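Side-chain contacts in sugar-binding transport ATP-binding protein (PDB 1V43), which binds ATP and probably hydrolyses it to power sugar uptake, as the ATPase subunit of an ABC transporter: residues A[252-256]-A[257-261]; A[129-132]-A[133-136]; A[318-322]-A[323-327]. One frame throughout, in Å; residues are numbered along the deposited sequence.

Contact 1: residues A[252-256]-A[257-261]; sequences VSVGD and GYLEG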
loop_
_atom_site.group_PDB
_atom_site.type_symbol
_atom_site.label_atom_id
_atom_site.label_comp_id
_atom_site.label_asym_id
_atom_site.label_seq_id
_atom_site.Cartn_x
_atom_site.Cartn_y
_atom_site.Cartn_z
ATOM N N VAL A 252 -4.296 26.777 -11.820
ATOM C CA VAL A 252 -4.028 27.442 -13.092
ATOM C C VAL A 252 -5.073 28.495 -13.504
ATOM O O VAL A 252 -6.145 28.596 -12.905
ATOM C CB VAL A 252 -3.889 26.418 -14.242
ATOM C CG1 VAL A 252 -2.784 25.421 -13.917
ATOM C CG2 VAL A 252 -5.209 25.715 -14.486
ATOM N N SER A 253 -4.738 29.277 -14.529
ATOM C CA SER A 253 -5.628 30.315 -15.043
ATOM C C SER A 253 -6.061 29.952 -16.456
ATOM O O SER A 253 -5.254 29.458 -17.244
ATOM C CB SER A 253 -4.915 31.667 -15.050
ATOM O OG SER A 253 -4.604 32.075 -13.729
ATOM N N VAL A 254 -7.329 30.198 -16.770
ATOM C CA VAL A 254 -7.887 29.879 -18.084
ATOM C C VAL A 254 -7.730 31.026 -19.087
ATOM O O VAL A 254 -8.012 32.179 -18.761
ATOM C CB VAL A 254 -9.391 29.542 -17.965
ATOM C CG1 VAL A 254 -9.914 29.018 -19.293
ATOM C CG2 VAL A 254 -9.614 28.521 -16.855
ATOM N N GLY A 255 -7.302 30.707 -20.309
ATOM C CA GLY A 255 -7.121 31.738 -21.322
ATOM C C GLY A 255 -7.886 31.517 -22.619
ATOM O O GLY A 255 -8.754 30.648 -22.692
ATOM N N ASP A 256 -7.558 32.312 -23.640
ATOM C CA ASP A 256 -8.196 32.226 -24.957
ATOM C C ASP A 256 -8.575 30.790 -25.285
ATOM O O ASP A 256 -9.696 30.508 -25.713
ATOM C CB ASP A 256 -7.252 32.757 -26.046
ATOM C CG ASP A 256 -7.091 34.268 -26.001
ATOM O OD1 ASP A 256 -7.028 34.817 -24.878
ATOM O OD2 ASP A 256 -7.015 34.909 -27.084
ATOM N N GLY A 257 -7.620 29.890 -25.079
ATOM C CA GLY A 257 -7.837 28.480 -25.339
ATOM C C GLY A 257 -6.627 27.729 -24.830
ATOM O O GLY A 257 -5.927 27.063 -25.595
ATOM N N TYR A 258 -6.378 27.848 -23.529
ATOM C CA TYR A 258 -5.231 27.205 -22.899
ATOM C C TYR A 258 -5.260 27.428 -21.398
ATOM O O TYR A 258 -6.023 28.248 -20.890
ATOM C CB TYR A 258 -3.939 27.797 -23.457
ATOM C CG TYR A 258 -3.904 29.306 -23.346
ATOM C CD1 TYR A 258 -3.618 29.934 -22.130
ATOM C CD2 TYR A 258 -4.229 30.111 -24.441
ATOM C CE1 TYR A 258 -3.664 31.326 -22.010
ATOM C CE2 TYR A 258 -4.278 31.499 -24.330
ATOM C CZ TYR A 258 -3.997 32.100 -23.115
ATOM O OH TYR A 258 -4.061 33.471 -23.008
ATOM N N LEU A 259 -4.415 26.686 -20.698
ATOM C CA LEU A 259 -4.291 26.796 -19.256
ATOM C C LEU A 259 -2.845 27.175 -19.018
ATOM O O LEU A 259 -1.964 26.779 -19.779
ATOM C CB LEU A 259 -4.574 25.450 -18.578
ATOM C CG LEU A 259 -5.990 24.885 -18.662
ATOM C CD1 LEU A 259 -5.989 23.392 -18.341
ATOM C CD2 LEU A 259 -6.889 25.657 -17.709
ATOM N N GLU A 260 -2.593 27.952 -17.978
ATOM C CA GLU A 260 -1.230 28.332 -17.673
ATOM C C GLU A 260 -1.071 28.366 -16.162
ATOM O O GLU A 260 -1.919 28.904 -15.446
ATOM C CB GLU A 260 -0.895 29.690 -18.305
ATOM C CG GLU A 260 -1.406 30.911 -17.563
ATOM C CD GLU A 260 -0.501 31.297 -16.410
ATOM O OE1 GLU A 260 0.723 31.434 -16.640
ATOM O OE2 GLU A 260 -1.010 31.468 -15.280
ATOM N N GLY A 261 0.004 27.749 -15.685
ATOM C CA GLY A 261 0.269 27.707 -14.260
ATOM C C GLY A 261 1.601 28.353 -13.946
ATOM O O GLY A 261 2.164 29.068 -14.777
#

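Contact 2: residues A[129-132]-A[133-136]; sequences LQIE and ELLN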
loop_
_atom_site.group_PDB
_atom_site.type_symbol
_atom_site.label_atom_id
_atom_site.label_comp_id
_atom_site.label_asym_id
_atom_site.label_seq_id
_atom_site.Cartn_x
_atom_site.Cartn_y
_atom_site.Cartn_z
ATOM N N LEU A 129 -18.194 -21.027 2.916
ATOM C CA LEU A 129 -16.899 -20.458 3.255
ATOM C C LEU A 129 -15.753 -21.460 3.029
ATOM O O LEU A 129 -14.592 -21.159 3.295
ATOM C CB LEU A 129 -16.916 -19.984 4.709
ATOM C CG LEU A 129 -17.447 -18.577 5.046
ATOM C CD1 LEU A 129 -16.534 -17.544 4.406
ATOM C CD2 LEU A 129 -18.897 -18.404 4.580
ATOM N N GLN A 130 -16.086 -22.650 2.532
ATOM C CA GLN A 130 -15.095 -23.694 2.289
ATOM C C GLN A 130 -14.337 -24.057 3.562
ATOM O O GLN A 130 -13.119 -24.231 3.552
ATOM C CB GLN A 130 -14.109 -23.249 1.197
ATOM C CG GLN A 130 -14.714 -23.230 -0.200
ATOM C CD GLN A 130 -14.159 -22.102 -1.057
ATOM O OE1 GLN A 130 -14.294 -20.922 -0.713
ATOM N NE2 GLN A 130 -13.531 -22.458 -2.178
ATOM N N ILE A 131 -15.058 -24.154 4.668
ATOM C CA ILE A 131 -14.427 -24.527 5.926
ATOM C C ILE A 131 -15.090 -25.772 6.517
ATOM O O ILE A 131 -14.944 -26.037 7.703
ATOM C CB ILE A 131 -14.509 -23.381 6.963
ATOM C CG1 ILE A 131 -15.948 -22.867 7.050
ATOM C CG2 ILE A 131 -13.538 -22.252 6.594
ATOM C CD1 ILE A 131 -16.206 -21.965 8.234
ATOM N N GLU A 132 -15.814 -26.537 5.699
ATOM C CA GLU A 132 -16.499 -27.741 6.200
ATOM C C GLU A 132 -15.567 -28.720 6.901
ATOM O O GLU A 132 -15.994 -29.437 7.799
ATOM C CB GLU A 132 -17.206 -28.514 5.079
ATOM C CG GLU A 132 -17.707 -27.685 3.922
ATOM C CD GLU A 132 -16.735 -27.679 2.743
ATOM O OE1 GLU A 132 -15.659 -27.030 2.820
ATOM O OE2 GLU A 132 -17.056 -28.345 1.737
ATOM N N GLU A 133 -14.296 -28.736 6.499
ATOM C CA GLU A 133 -13.321 -29.657 7.065
ATOM C C GLU A 133 -12.705 -29.178 8.373
ATOM O O GLU A 133 -11.845 -29.851 8.927
ATOM C CB GLU A 133 -12.190 -29.932 6.057
ATOM C CG GLU A 133 -12.565 -29.921 4.557
ATOM C CD GLU A 133 -13.578 -30.986 4.137
ATOM O OE1 GLU A 133 -13.622 -31.323 2.931
ATOM O OE2 GLU A 133 -14.341 -31.475 4.988
ATOM N N LEU A 134 -13.134 -28.022 8.867
ATOM C CA LEU A 134 -12.598 -27.490 10.121
ATOM C C LEU A 134 -13.690 -27.449 11.160
ATOM O O LEU A 134 -13.494 -26.937 12.263
ATOM C CB LEU A 134 -12.093 -26.063 9.937
ATOM C CG LEU A 134 -11.378 -25.719 8.634
ATOM C CD1 LEU A 134 -11.077 -24.236 8.631
ATOM C CD2 LEU A 134 -10.114 -26.540 8.494
ATOM N N LEU A 135 -14.851 -27.988 10.809
ATOM C CA LEU A 135 -15.979 -27.947 11.712
ATOM C C LEU A 135 -15.739 -28.516 13.110
ATOM O O LEU A 135 -16.234 -27.958 14.094
ATOM C CB LEU A 135 -17.196 -28.599 11.037
ATOM C CG LEU A 135 -17.784 -27.703 9.936
ATOM C CD1 LEU A 135 -18.786 -28.492 9.100
ATOM C CD2 LEU A 135 -18.441 -26.468 10.578
ATOM N N ASN A 136 -14.977 -29.599 13.220
ATOM C CA ASN A 136 -14.730 -30.178 14.532
ATOM C C ASN A 136 -13.405 -29.710 15.135
ATOM O O ASN A 136 -12.968 -30.221 16.169
ATOM C CB ASN A 136 -14.777 -31.710 14.458
ATOM C CG ASN A 136 -13.609 -32.301 13.688
ATOM O OD1 ASN A 136 -12.993 -31.639 12.852
ATOM N ND2 ASN A 136 -13.313 -33.565 13.954
#

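Contact 3: residues A[318-322]-A[323-327]; sequences EALGT and DTILH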
loop_
_atom_site.group_PDB
_atom_site.type_symbol
_atom_site.label_atom_id
_atom_site.label_comp_id
_atom_site.label_asym_id
_atom_site.label_seq_id
_atom_site.Cartn_x
_atom_site.Cartn_y
_atom_site.Cartn_z
ATOM N N GLU A 318 11.116 6.994 -7.402
ATOM C CA GLU A 318 10.738 5.881 -6.556
ATOM C C GLU A 318 10.810 4.695 -7.536
ATOM O O GLU A 318 9.852 4.436 -8.258
ATOM C CB GLU A 318 9.293 6.016 -6.052
ATOM C CG GLU A 318 8.977 7.229 -5.201
ATOM C CD GLU A 318 7.503 7.259 -4.790
ATOM O OE1 GLU A 318 7.027 6.255 -4.229
ATOM O OE2 GLU A 318 6.813 8.271 -5.025
ATOM N N ALA A 319 11.944 4.007 -7.588
ATOM C CA ALA A 319 12.104 2.851 -8.482
ATOM C C ALA A 319 11.674 1.628 -7.680
ATOM O O ALA A 319 12.498 0.982 -7.033
ATOM C CB ALA A 319 13.567 2.716 -8.905
ATOM N N LEU A 320 10.385 1.308 -7.729
ATOM C CA LEU A 320 9.858 0.212 -6.926
ATOM C C LEU A 320 9.860 -1.153 -7.583
ATOM O O LEU A 320 9.280 -2.105 -7.039
ATOM C CB LEU A 320 8.436 0.564 -6.461
ATOM C CG LEU A 320 8.301 2.012 -5.976
ATOM C CD1 LEU A 320 6.856 2.342 -5.645
ATOM C CD2 LEU A 320 9.189 2.208 -4.761
ATOM N N GLY A 321 10.513 -1.252 -8.740
ATOM C CA GLY A 321 10.583 -2.515 -9.458
ATOM C C GLY A 321 9.296 -2.813 -10.213
ATOM O O GLY A 321 9.304 -2.951 -11.439
ATOM N N THR A 322 8.184 -2.906 -9.486
ATOM C CA THR A 322 6.890 -3.179 -10.101
ATOM C C THR A 322 6.358 -1.936 -10.848
ATOM O O THR A 322 5.634 -2.056 -11.831
ATOM C CB THR A 322 5.880 -3.660 -9.021
ATOM O OG1 THR A 322 4.663 -4.090 -9.652
ATOM C CG2 THR A 322 5.592 -2.541 -8.018
ATOM N N ASP A 323 6.746 -0.752 -10.375
ATOM C CA ASP A 323 6.369 0.539 -10.961
ATOM C C ASP A 323 7.510 1.504 -10.673
ATOM O O ASP A 323 8.301 1.276 -9.761
ATOM C CB ASP A 323 5.098 1.100 -10.306
ATOM C CG ASP A 323 3.865 0.349 -10.707
ATOM O OD1 ASP A 323 3.527 0.377 -11.911
ATOM O OD2 ASP A 323 3.238 -0.273 -9.824
ATOM N N THR A 324 7.590 2.581 -11.441
ATOM C CA THR A 324 8.631 3.581 -11.241
ATOM C C THR A 324 7.941 4.930 -11.167
ATOM O O THR A 324 7.400 5.395 -12.170
ATOM C CB THR A 324 9.636 3.600 -12.423
ATOM O OG1 THR A 324 10.458 2.431 -12.372
ATOM C CG2 THR A 324 10.506 4.845 -12.372
ATOM N N ILE A 325 7.939 5.552 -9.992
ATOM C CA ILE A 325 7.285 6.850 -9.847
ATOM C C ILE A 325 8.254 8.024 -9.904
ATOM O O ILE A 325 9.143 8.166 -9.057
ATOM C CB ILE A 325 6.497 6.939 -8.539
ATOM C CG1 ILE A 325 5.552 5.748 -8.445
ATOM C CG2 ILE A 325 5.684 8.258 -8.502
ATOM C CD1 ILE A 325 4.755 5.708 -7.172
ATOM N N LEU A 326 8.062 8.878 -10.899
ATOM C CA LEU A 326 8.925 10.040 -11.072
ATOM C C LEU A 326 8.295 11.312 -10.525
ATOM O O LEU A 326 7.119 11.590 -10.780
ATOM C CB LEU A 326 9.216 10.269 -12.553
ATOM C CG LEU A 326 9.639 9.077 -13.402
ATOM C CD1 LEU A 326 9.815 9.557 -14.846
ATOM C CD2 LEU A 326 10.924 8.467 -12.861
ATOM N N HIS A 327 9.079 12.077 -9.770
ATOM C CA HIS A 327 8.621 13.357 -9.242
ATOM C C HIS A 327 9.302 14.347 -10.177
ATOM O O HIS A 327 10.509 14.567 -10.086
ATOM C CB HIS A 327 9.084 13.567 -7.799
ATOM C CG HIS A 327 8.638 12.492 -6.851
ATOM N ND1 HIS A 327 8.705 12.634 -5.482
ATOM C CD2 HIS A 327 8.162 11.242 -7.073
ATOM C CE1 HIS A 327 8.289 11.522 -4.901
ATOM N NE2 HIS A 327 7.955 10.661 -5.845
#

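Contact 1: residues A[252-256]-A[257-261]
The ring of Y258 lies over the backbone of G255 at the end of a tight beta hairpin. Strand 248-255 turns through D256 and G257 into strand 258-261, within the region assigned to the MalK OB fold. Y258 can be followed outward from CB. Its CG stands between the backbone N and the carbonyl carbon (chi1 54°), and this folds the ring back over the opposite strand. CD1 and CE1 come over G255, with Y258 CE1 3.5 Å from G255 CA. G255 CA lies over one face of the Y258 ring, 3.8 Å from its centroid, in a CH-pi contact. On the other flank Y258 CE2 approaches D256, 3.7 Å from D256 CB, with D256 N set obliquely to the ring. CZ lies near both G255 CA and D256 N. At the tip, Y258 OH comes within 3.8 Å of D256 OD1, a proximity and not a hydrogen bond. A CB on residue 255 would run into this ring, which fits glycine there. R265 on the next strand adds a cation-pi contact. With an alanine here, the G255 backbone is likely to lose its aromatic cover and R265 its cation-pi partner.

Farther along, S253 and E260 form an antiparallel hydrogen-bonded pair. S253 N binds E260 O at 3.0 Å, and E260 N returns a bond to S253 O. The E260 chain bends at chi2 and turns its carboxylate back toward the S253 side chain, without bonding to it. V252, V254 and L259 bring their side chains together in a small apolar group. F286 of strand 283-288 packs on V252 and L259. L259 CD2 touches both valines, 3.6 Å from V252 CG2 and 4.0 Å from V254 CG2.

Contact 2: residues A[129-132]-A[133-136]
I131 and L134 meet in a single turn of chain that follows helix 115-128. The helix closes with a Schellman motif, in which Q130 takes positive phi. The chain then turns again over I131 to L134.

One hydrogen bond joins the two halves. L134 N donates to I131 O at 2.9 Å, with an N-H...O angle of 162°. This i to i+3 bond is that of a beta turn. The donor stands above the carbonyl plane, 51° out of it, and does not lie on a lone pair. E133 N also comes near I131 O, but its angle is too poor for a bond.

The apolar contacts are few. The I131 and L134 side chains cross at about a right angle. I131 CG2 touches L134 CD1 at 3.8 Å, and I131 CB lies almost as near to the same methyl. I131 carries CG1 between its backbone N and carbonyl carbon (chi1 50°); CG2 is then beside the N and faces L134.

A further kind of contact sets carbon against oxygen. L135 folds its side chain back over the E132 carbonyl. L135 CD1 is 3.2 Å from E132 O, and CG lies close to the same oxygen.

The two glutamates do not pair with each other. E132 and E133 both bend at chi2. E132 OE2 and E133 OE1 are 4.7 Å apart, and their like charges would probably disfavour a closer approach.

The turn is packed among several helices. L135 rests on V122 and A126 of helix 115-128 and on V100 of helix 100-105, while I131 touches I104. R149 of helix 147-156 bonds to the carbonyl oxygens of L129 and Q130. L129 reaches V152, A153 and I156 of that helix and L187 of helix 174-191.

Contact 3: residues A[318-322]-A[323-327]
E318 sets its CG beside the backbone N (chi1 -61°) and runs extended through CD; H327 also has CG beside its N. These torsions bring the E318 carboxylate to the edge of the H327 ring. H327 NE2 donates to E318 OE2 at 2.8 Å, nearly straight at 165°. The oxygen uses its anti lone pair and lies in the ring plane. Carboxylate and ring planes stand 84° apart. The bond gives this buried carboxylate a partner. I325 lies across the E318 chain at a slant, its CG2 3.7 Å from E318 OE2 and its CD1 3.8 Å from E318 OE1.

The backbone forms a beta hairpin in the TOBE region. E318 and I325 are an antiparallel hydrogen-bonded pair, with bonds both ways at 2.8 Å between E318 N and I325 O and between I325 N and E318 O. L320 N binds D323 O at the turn. G321 there has positive phi, which favours glycine.

K338 of the second subunit salt-bridges D323 OD2 and bonds T322 OG1. V178 of that subunit packs on E318 and H327. In its own sheet, strand 323-330 lies between strands 307-319 and 333-340.

Contacts 1 and 3 are both antiparallel hairpins, each in its own antiparallel sheet of the C-terminal part. Contact 2 is a turn among helices of the ATPase part. Its centre is about 62 Å from that of contact 1, across the centre of the chain. Contacts 1 and 3 are nearer, with centres about 31 Å apart, but do not touch. Contact 3 is almost wholly buried; it pairs a carboxylate with a histidine inside the chain and a second one with a lysine of the second subunit. Contacts 1 and 2 are only partly buried and touch no other subunit. Contact 1 relies on aromatic and aliphatic packing, whereas contact 2 packs I131 and L134 in the interior, with its two glutamates nearer the surface.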